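Local coordinates for VgrG protein (Vibrio cholerae, PDB 4DTH) that probably cross-links host G-actin through its toxin domain, which binds ATP together with magnesium, at residues A175-A180 with N357-Y362; R193-A198 with W275-R280. One frame throughout, in Å; residues are numbered along the deposited sequence.

Interaction 1: residues A175-A180 with N357-Y362; sequences ATVGVA and NELQSY. With ATP (adenosine-5'-triphosphate), chain B.
L359 reaches V177 and A175 with a single methyl group. Its CD1 lies 4.0 Å from V177 CG2 and 4.3 Å from A175 CB, and these two apolar touches make up the contact. The side chains of V177 and L359 run at a slant to one another. CD1 is the one atom of the leucine within 4.5 Å of either strand residue. On V177 the branch used is CG2, which stands beside the backbone N, because CG1 takes the position anti to that N (chi1 168°).

Residues 175 and 177 alternate with T176 along strand 173-180, and the CB atoms of A175 and V177 point toward the loop while that of T176 points away. The far face of the strand serves ATP. T176 CB and CG2 each lie 3.7 Å from ATP O4', and G178 N is 4.0 Å from ATP C2, beside the adenine. T176 and G178 both belong to the nucleotide pocket. In the loop after strand 343-352, a turn from L359 to Y362 is closed by the bond from Y362 N to L359 O (3.1 Å), and F352 and M98 also pack on both V177 and L359.

One strand thus has an apolar back and a nucleotide-binding front. With 104 Å² buried in all and only carbon atoms meeting, the contact is modest, and it fixes position by shape and not by bond direction.

Interaction 2: residues R193-A198 with W275-R280; sequences RLLESA and WEILPR. With ATP (adenosine-5'-triphosphate), chain B.
The C-terminal part of helix 190-196 packs against strand 277-279, whose chain runs on into the ATP pocket at R280, and I277 is the residue that joins the two. Its branches divide the work. CD1 lies 3.8 Å from A198 CB and also approaches L194 O, while CG2 meets L195 CD2 at 3.9 Å. The side chains of L195 and I277 cross at about a right angle. CG2 of I277 is anti to its backbone N and CG1 stands beside that N (chi1 -62°), which spreads the two branches to different partners.

After the last turns, S197 OG donates to L194 O over 2.6 Å, tilted 22° from the carbonyl plane, and S197 N reaches the same oxygen. L194 O therefore takes two donors from one residue while a methyl group of I277 rests near it. Strand 277-279 follows helix 269-275 through E276, which has positive phi, and pairs antiparallel with strand 343-352. F352 of that strand touches L194, L195 and I277 alike.

Three residues beyond I277, the side chain of R280 bends at chi2 and chi3 to bring its guanidinium to the triphosphate. ATP O2G stands 3.2 Å above one face of the group, offset toward its rim, and PA lies at its edge, in plane. The modelled separation of 2.3 Å from NH2 to O1A is too short to be reliable in detail. NH1 also donates to H331 O.

Interactions 1 and 2 are both buried, their centres about 10 Å apart, and both rest on strand 343-352, which pairs with strands 173-180 and 277-279. They also touch directly: V179 CG2 is 3.7 Å from L195 CD1, and L359 CG is 3.8 Å from L194 CD2, so helix 190-196, which belongs to interaction 2, also packs on both segments of interaction 1. Each is apolar across its segments, but interaction 2 buries more, 178 against 104 Å². They differ in how they meet ATP. In interaction 1 the strand lies beside the sugar and adenine, whereas in interaction 2 a charged arginine at the end of its segment faces the phosphates. Along the chain, interaction 2 is nested within the loop that interaction 1 closes.

Interaction 1: residues A175-A180 with N357-Y362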
loop_
_atom_site.group_PDB
_atom_site.type_symbol
_atom_site.label_atom_id
_atom_site.label_comp_id
_atom_site.label_asym_id
_atom_site.label_seq_id
_atom_site.Cartn_x
_atom_site.Cartn_y
_atom_site.Cartn_z
ATOM N N ALA A 175 3.434 0.142 6.501
ATOM C CA ALA A 175 4.227 -0.992 6.072
ATOM C C ALA A 175 3.306 -1.902 5.279
ATOM O O ALA A 175 2.118 -2.019 5.605
ATOM C CB ALA A 175 4.792 -1.738 7.271
ATOM N N THR A 176 3.848 -2.529 4.225
ATOM C CA THR A 176 3.130 -3.478 3.384
ATOM C C THR A 176 3.867 -4.800 3.434
ATOM O O THR A 176 5.070 -4.836 3.174
ATOM C CB THR A 176 2.898 -2.915 1.972
ATOM O OG1 THR A 176 2.068 -1.751 2.081
ATOM C CG2 THR A 176 2.235 -3.922 1.032
ATOM N N VAL A 177 3.152 -5.876 3.782
ATOM C CA VAL A 177 3.706 -7.223 3.897
ATOM C C VAL A 177 3.126 -8.086 2.782
ATOM O O VAL A 177 1.913 -8.085 2.572
ATOM C CB VAL A 177 3.435 -7.824 5.312
ATOM C CG1 VAL A 177 3.748 -9.325 5.379
ATOM C CG2 VAL A 177 4.198 -7.061 6.395
ATOM N N GLY A 178 3.996 -8.826 2.099
ATOM C CA GLY A 178 3.590 -9.766 1.064
ATOM C C GLY A 178 3.868 -11.183 1.509
ATOM O O GLY A 178 4.965 -11.462 1.993
ATOM N N VAL A 179 2.873 -12.082 1.394
ATOM C CA VAL A 179 3.009 -13.507 1.764
ATOM C C VAL A 179 2.469 -14.398 0.651
ATOM O O VAL A 179 1.641 -13.934 -0.137
ATOM C CB VAL A 179 2.313 -13.851 3.120
ATOM C CG1 VAL A 179 2.980 -13.142 4.292
ATOM C CG2 VAL A 179 0.805 -13.568 3.081
ATOM N N ALA A 180 2.872 -15.694 0.622
ATOM C CA ALA A 180 2.316 -16.659 -0.332
ATOM C C ALA A 180 0.812 -16.759 -0.019
ATOM O O ALA A 180 0.438 -16.856 1.157
ATOM C CB ALA A 180 2.967 -18.028 -0.142
ATOM N N ASN A 357 3.418 -2.691 16.760
ATOM C CA ASN A 357 4.660 -2.886 17.523
ATOM C C ASN A 357 5.589 -3.926 16.889
ATOM O O ASN A 357 6.798 -3.692 16.816
ATOM C CB ASN A 357 4.356 -3.253 18.980
ATOM C CG ASN A 357 3.598 -2.198 19.751
ATOM O OD1 ASN A 357 2.574 -2.478 20.383
ATOM N ND2 ASN A 357 4.079 -0.963 19.721
ATOM N N GLU A 358 5.016 -5.036 16.376
ATOM C CA GLU A 358 5.738 -6.134 15.718
ATOM C C GLU A 358 6.554 -5.691 14.480
ATOM O O GLU A 358 7.531 -6.350 14.127
ATOM C CB GLU A 358 4.767 -7.256 15.308
ATOM C CG GLU A 358 4.073 -7.946 16.473
ATOM C CD GLU A 358 2.706 -7.406 16.848
ATOM O OE1 GLU A 358 2.471 -6.184 16.705
ATOM O OE2 GLU A 358 1.874 -8.211 17.326
ATOM N N LEU A 359 6.141 -4.599 13.819
ATOM C CA LEU A 359 6.804 -4.134 12.601
ATOM C C LEU A 359 7.538 -2.803 12.739
ATOM O O LEU A 359 8.107 -2.333 11.748
ATOM C CB LEU A 359 5.814 -4.084 11.415
ATOM C CG LEU A 359 5.066 -5.380 11.045
ATOM C CD1 LEU A 359 4.120 -5.120 9.914
ATOM C CD2 LEU A 359 6.021 -6.508 10.661
ATOM N N GLN A 360 7.541 -2.196 13.943
ATOM C CA GLN A 360 8.218 -0.905 14.158
ATOM C C GLN A 360 9.701 -0.885 13.804
ATOM O O GLN A 360 10.198 0.156 13.362
ATOM C CB GLN A 360 8.016 -0.374 15.575
ATOM C CG GLN A 360 6.637 0.233 15.777
ATOM C CD GLN A 360 6.449 1.625 15.163
ATOM O OE1 GLN A 360 7.367 2.266 14.631
ATOM N NE2 GLN A 360 5.232 2.116 15.266
ATOM N N SER A 361 10.391 -2.048 13.996
ATOM C CA SER A 361 11.820 -2.174 13.714
ATOM C C SER A 361 12.151 -1.979 12.216
ATOM O O SER A 361 13.308 -1.720 11.881
ATOM C CB SER A 361 12.349 -3.515 14.218
ATOM O OG SER A 361 11.723 -4.590 13.535
ATOM N N TYR A 362 11.143 -2.092 11.319
ATOM C CA TYR A 362 11.330 -1.926 9.870
ATOM C C TYR A 362 11.284 -0.447 9.457
ATOM O O TYR A 362 11.607 -0.118 8.316
ATOM C CB TYR A 362 10.240 -2.706 9.106
ATOM C CG TYR A 362 10.368 -4.212 9.242
ATOM C CD1 TYR A 362 11.160 -4.944 8.362
ATOM C CD2 TYR A 362 9.692 -4.902 10.243
ATOM C CE1 TYR A 362 11.292 -6.327 8.487
ATOM C CE2 TYR A 362 9.807 -6.290 10.372
ATOM C CZ TYR A 362 10.609 -6.996 9.489
ATOM O OH TYR A 362 10.741 -8.359 9.606
HETATM P PG ATP B . -2.609 2.950 -2.752
HETATM O O1G ATP B . -2.800 2.437 -1.360
HETATM O O2G ATP B . -3.408 2.144 -3.738
HETATM O O3G ATP B . -3.007 4.393 -2.886
HETATM P PB ATP B . -0.150 3.045 -4.250
HETATM O O1B ATP B . -0.798 2.594 -5.498
HETATM O O2B ATP B . 0.133 4.524 -4.361
HETATM O O3B ATP B . -1.051 2.794 -3.089
HETATM P PA ATP B . 1.601 0.821 -4.212
HETATM O O1A ATP B . 0.426 0.067 -4.700
HETATM O O2A ATP B . 2.687 0.732 -5.288
HETATM O O3A ATP B . 1.222 2.249 -4.018
HETATM O "O5'" ATP B . 2.090 0.173 -2.828
HETATM C "C5'" ATP B . 3.372 0.609 -2.347
HETATM C "C4'" ATP B . 3.816 -0.156 -1.128
HETATM O "O4'" ATP B . 3.819 -1.586 -1.408
HETATM C "C3'" ATP B . 5.243 0.172 -0.687
HETATM O "O3'" ATP B . 5.402 0.119 0.729
HETATM C "C2'" ATP B . 6.045 -0.916 -1.388
HETATM O "O2'" ATP B . 7.351 -1.099 -0.866
HETATM C "C1'" ATP B . 5.121 -2.092 -1.149
HETATM N N9 ATP B . 5.355 -3.284 -1.968
HETATM C C8 ATP B . 5.339 -3.367 -3.334
HETATM N N7 ATP B . 5.573 -4.574 -3.789
HETATM C C5 ATP B . 5.759 -5.337 -2.645
HETATM C C6 ATP B . 6.029 -6.704 -2.437
HETATM N N6 ATP B . 6.168 -7.599 -3.424
HETATM N N1 ATP B . 6.135 -7.135 -1.159
HETATM C C2 ATP B . 5.980 -6.258 -0.163
HETATM N N3 ATP B . 5.723 -4.954 -0.234
HETATM C C4 ATP B . 5.626 -4.544 -1.512
#

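Interaction 2: residues R193-A198 with W275-R280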
loop_
_atom_site.group_PDB
_atom_site.type_symbol
_atom_site.label_atom_id
_atom_site.label_comp_id
_atom_site.label_asym_id
_atom_site.label_seq_id
_atom_site.Cartn_x
_atom_site.Cartn_y
_atom_site.Cartn_z
ATOM N N ARG A 193 0.642 -15.152 11.157
ATOM C CA ARG A 193 -0.150 -15.030 12.385
ATOM C C ARG A 193 -0.537 -13.576 12.648
ATOM O O ARG A 193 -1.668 -13.314 13.062
ATOM C CB ARG A 193 0.586 -15.650 13.578
ATOM C CG ARG A 193 0.740 -17.156 13.411
ATOM C CD ARG A 193 1.180 -17.852 14.678
ATOM N NE ARG A 193 2.570 -17.543 15.033
ATOM C CZ ARG A 193 3.633 -18.202 14.589
ATOM N NH1 ARG A 193 3.491 -19.217 13.750
ATOM N NH2 ARG A 193 4.850 -17.846 14.979
ATOM N N LEU A 194 0.392 -12.627 12.346
ATOM C CA LEU A 194 0.124 -11.199 12.483
ATOM C C LEU A 194 -1.018 -10.799 11.513
ATOM O O LEU A 194 -1.950 -10.099 11.911
ATOM C CB LEU A 194 1.405 -10.384 12.190
ATOM C CG LEU A 194 1.286 -8.867 12.283
ATOM C CD1 LEU A 194 0.978 -8.417 13.713
ATOM C CD2 LEU A 194 2.557 -8.192 11.776
ATOM N N LEU A 195 -0.950 -11.276 10.252
ATOM C CA LEU A 195 -1.972 -10.978 9.236
ATOM C C LEU A 195 -3.316 -11.598 9.582
ATOM O O LEU A 195 -4.353 -10.960 9.391
ATOM C CB LEU A 195 -1.521 -11.446 7.846
ATOM C CG LEU A 195 -0.341 -10.686 7.230
ATOM C CD1 LEU A 195 0.149 -11.399 6.021
ATOM C CD2 LEU A 195 -0.705 -9.233 6.906
ATOM N N GLU A 196 -3.297 -12.829 10.105
ATOM C CA GLU A 196 -4.511 -13.542 10.505
ATOM C C GLU A 196 -5.199 -12.903 11.712
ATOM O O GLU A 196 -6.388 -13.152 11.947
ATOM C CB GLU A 196 -4.215 -15.017 10.757
ATOM C CG GLU A 196 -3.947 -15.805 9.487
ATOM C CD GLU A 196 -3.226 -17.112 9.740
ATOM O OE1 GLU A 196 -3.282 -17.611 10.886
ATOM O OE2 GLU A 196 -2.609 -17.641 8.790
ATOM N N SER A 197 -4.467 -12.054 12.455
ATOM C CA SER A 197 -5.026 -11.327 13.597
ATOM C C SER A 197 -5.872 -10.123 13.155
ATOM O O SER A 197 -6.505 -9.494 14.009
ATOM C CB SER A 197 -3.931 -10.914 14.578
ATOM O OG SER A 197 -3.220 -9.778 14.112
ATOM N N ALA A 198 -5.914 -9.810 11.830
ATOM C CA ALA A 198 -6.732 -8.706 11.303
ATOM C C ALA A 198 -8.175 -8.909 11.800
ATOM O O ALA A 198 -8.659 -10.046 11.784
ATOM C CB ALA A 198 -6.698 -8.691 9.782
ATOM N N TRP A 275 -10.256 -1.033 7.739
ATOM C CA TRP A 275 -9.742 -2.387 7.509
ATOM C C TRP A 275 -8.622 -2.708 8.520
ATOM O O TRP A 275 -8.475 -3.870 8.903
ATOM C CB TRP A 275 -9.167 -2.534 6.090
ATOM C CG TRP A 275 -10.206 -2.691 5.024
ATOM C CD1 TRP A 275 -10.779 -1.699 4.287
ATOM C CD2 TRP A 275 -10.754 -3.924 4.537
ATOM N NE1 TRP A 275 -11.642 -2.235 3.361
ATOM C CE2 TRP A 275 -11.683 -3.596 3.523
ATOM C CE3 TRP A 275 -10.595 -5.276 4.899
ATOM C CZ2 TRP A 275 -12.446 -4.565 2.861
ATOM C CZ3 TRP A 275 -11.331 -6.240 4.221
ATOM C CH2 TRP A 275 -12.245 -5.884 3.216
ATOM N N GLU A 276 -7.813 -1.679 8.904
ATOM C CA GLU A 276 -6.626 -1.732 9.798
ATOM C C GLU A 276 -5.453 -2.392 9.062
ATOM O O GLU A 276 -4.402 -1.776 8.880
ATOM C CB GLU A 276 -6.917 -2.422 11.142
ATOM C CG GLU A 276 -7.953 -1.684 11.981
ATOM C CD GLU A 276 -8.244 -2.304 13.333
ATOM O OE1 GLU A 276 -9.362 -2.081 13.846
ATOM O OE2 GLU A 276 -7.370 -3.020 13.874
ATOM N N ILE A 277 -5.651 -3.642 8.640
ATOM C CA ILE A 277 -4.739 -4.410 7.804
ATOM C C ILE A 277 -5.508 -4.480 6.481
ATOM O O ILE A 277 -6.487 -5.224 6.345
ATOM C CB ILE A 277 -4.385 -5.796 8.407
ATOM C CG1 ILE A 277 -3.651 -5.613 9.759
ATOM C CG2 ILE A 277 -3.529 -6.601 7.420
ATOM C CD1 ILE A 277 -3.453 -6.888 10.618
ATOM N N LEU A 278 -5.101 -3.636 5.541
ATOM C CA LEU A 278 -5.796 -3.471 4.271
ATOM C C LEU A 278 -5.326 -4.422 3.165
ATOM O O LEU A 278 -4.180 -4.315 2.729
ATOM C CB LEU A 278 -5.648 -2.001 3.807
ATOM C CG LEU A 278 -6.249 -1.610 2.453
ATOM C CD1 LEU A 278 -7.774 -1.637 2.491
ATOM C CD2 LEU A 278 -5.746 -0.228 2.017
ATOM N N PRO A 279 -6.202 -5.317 2.649
ATOM C CA PRO A 279 -5.800 -6.151 1.501
ATOM C C PRO A 279 -5.411 -5.261 0.309
ATOM O O PRO A 279 -6.109 -4.279 0.013
ATOM C CB PRO A 279 -7.064 -6.960 1.200
ATOM C CG PRO A 279 -7.813 -6.988 2.530
ATOM C CD PRO A 279 -7.598 -5.591 3.044
ATOM N N ARG A 280 -4.257 -5.547 -0.307
ATOM C CA ARG A 280 -3.746 -4.752 -1.422
ATOM C C ARG A 280 -3.750 -5.515 -2.731
ATOM O O ARG A 280 -3.311 -4.974 -3.747
ATOM C CB ARG A 280 -2.317 -4.235 -1.122
ATOM C CG ARG A 280 -2.250 -3.173 -0.026
ATOM C CD ARG A 280 -2.711 -1.781 -0.451
ATOM N NE ARG A 280 -1.926 -1.232 -1.561
ATOM C CZ ARG A 280 -2.373 -1.123 -2.808
ATOM N NH1 ARG A 280 -3.597 -1.527 -3.120
ATOM N NH2 ARG A 280 -1.602 -0.606 -3.750
HETATM P PG ATP B . -2.609 2.950 -2.752
HETATM O O1G ATP B . -2.800 2.437 -1.360
HETATM O O2G ATP B . -3.408 2.144 -3.738
HETATM O O3G ATP B . -3.007 4.393 -2.886
HETATM P PB ATP B . -0.150 3.045 -4.250
HETATM O O1B ATP B . -0.798 2.594 -5.498
HETATM O O2B ATP B . 0.133 4.524 -4.361
HETATM O O3B ATP B . -1.051 2.794 -3.089
HETATM P PA ATP B . 1.601 0.821 -4.212
HETATM O O1A ATP B . 0.426 0.067 -4.700
HETATM O O2A ATP B . 2.687 0.732 -5.288
HETATM O O3A ATP B . 1.222 2.249 -4.018
HETATM O "O5'" ATP B . 2.090 0.173 -2.828
HETATM C "C5'" ATP B . 3.372 0.609 -2.347
HETATM C "C4'" ATP B . 3.816 -0.156 -1.128
HETATM O "O4'" ATP B . 3.819 -1.586 -1.408
HETATM C "C3'" ATP B . 5.243 0.172 -0.687
HETATM O "O3'" ATP B . 5.402 0.119 0.729
HETATM C "C2'" ATP B . 6.045 -0.916 -1.388
HETATM O "O2'" ATP B . 7.351 -1.099 -0.866
HETATM C "C1'" ATP B . 5.121 -2.092 -1.149
HETATM N N9 ATP B . 5.355 -3.284 -1.968
HETATM C C8 ATP B . 5.339 -3.367 -3.334
HETATM N N7 ATP B . 5.573 -4.574 -3.789
HETATM C C5 ATP B . 5.759 -5.337 -2.645
HETATM C C6 ATP B . 6.029 -6.704 -2.437
HETATM N N6 ATP B . 6.168 -7.599 -3.424
HETATM N N1 ATP B . 6.135 -7.135 -1.159
HETATM C C2 ATP B . 5.980 -6.258 -0.163
HETATM N N3 ATP B . 5.723 -4.954 -0.234
HETATM C C4 ATP B . 5.626 -4.544 -1.512
#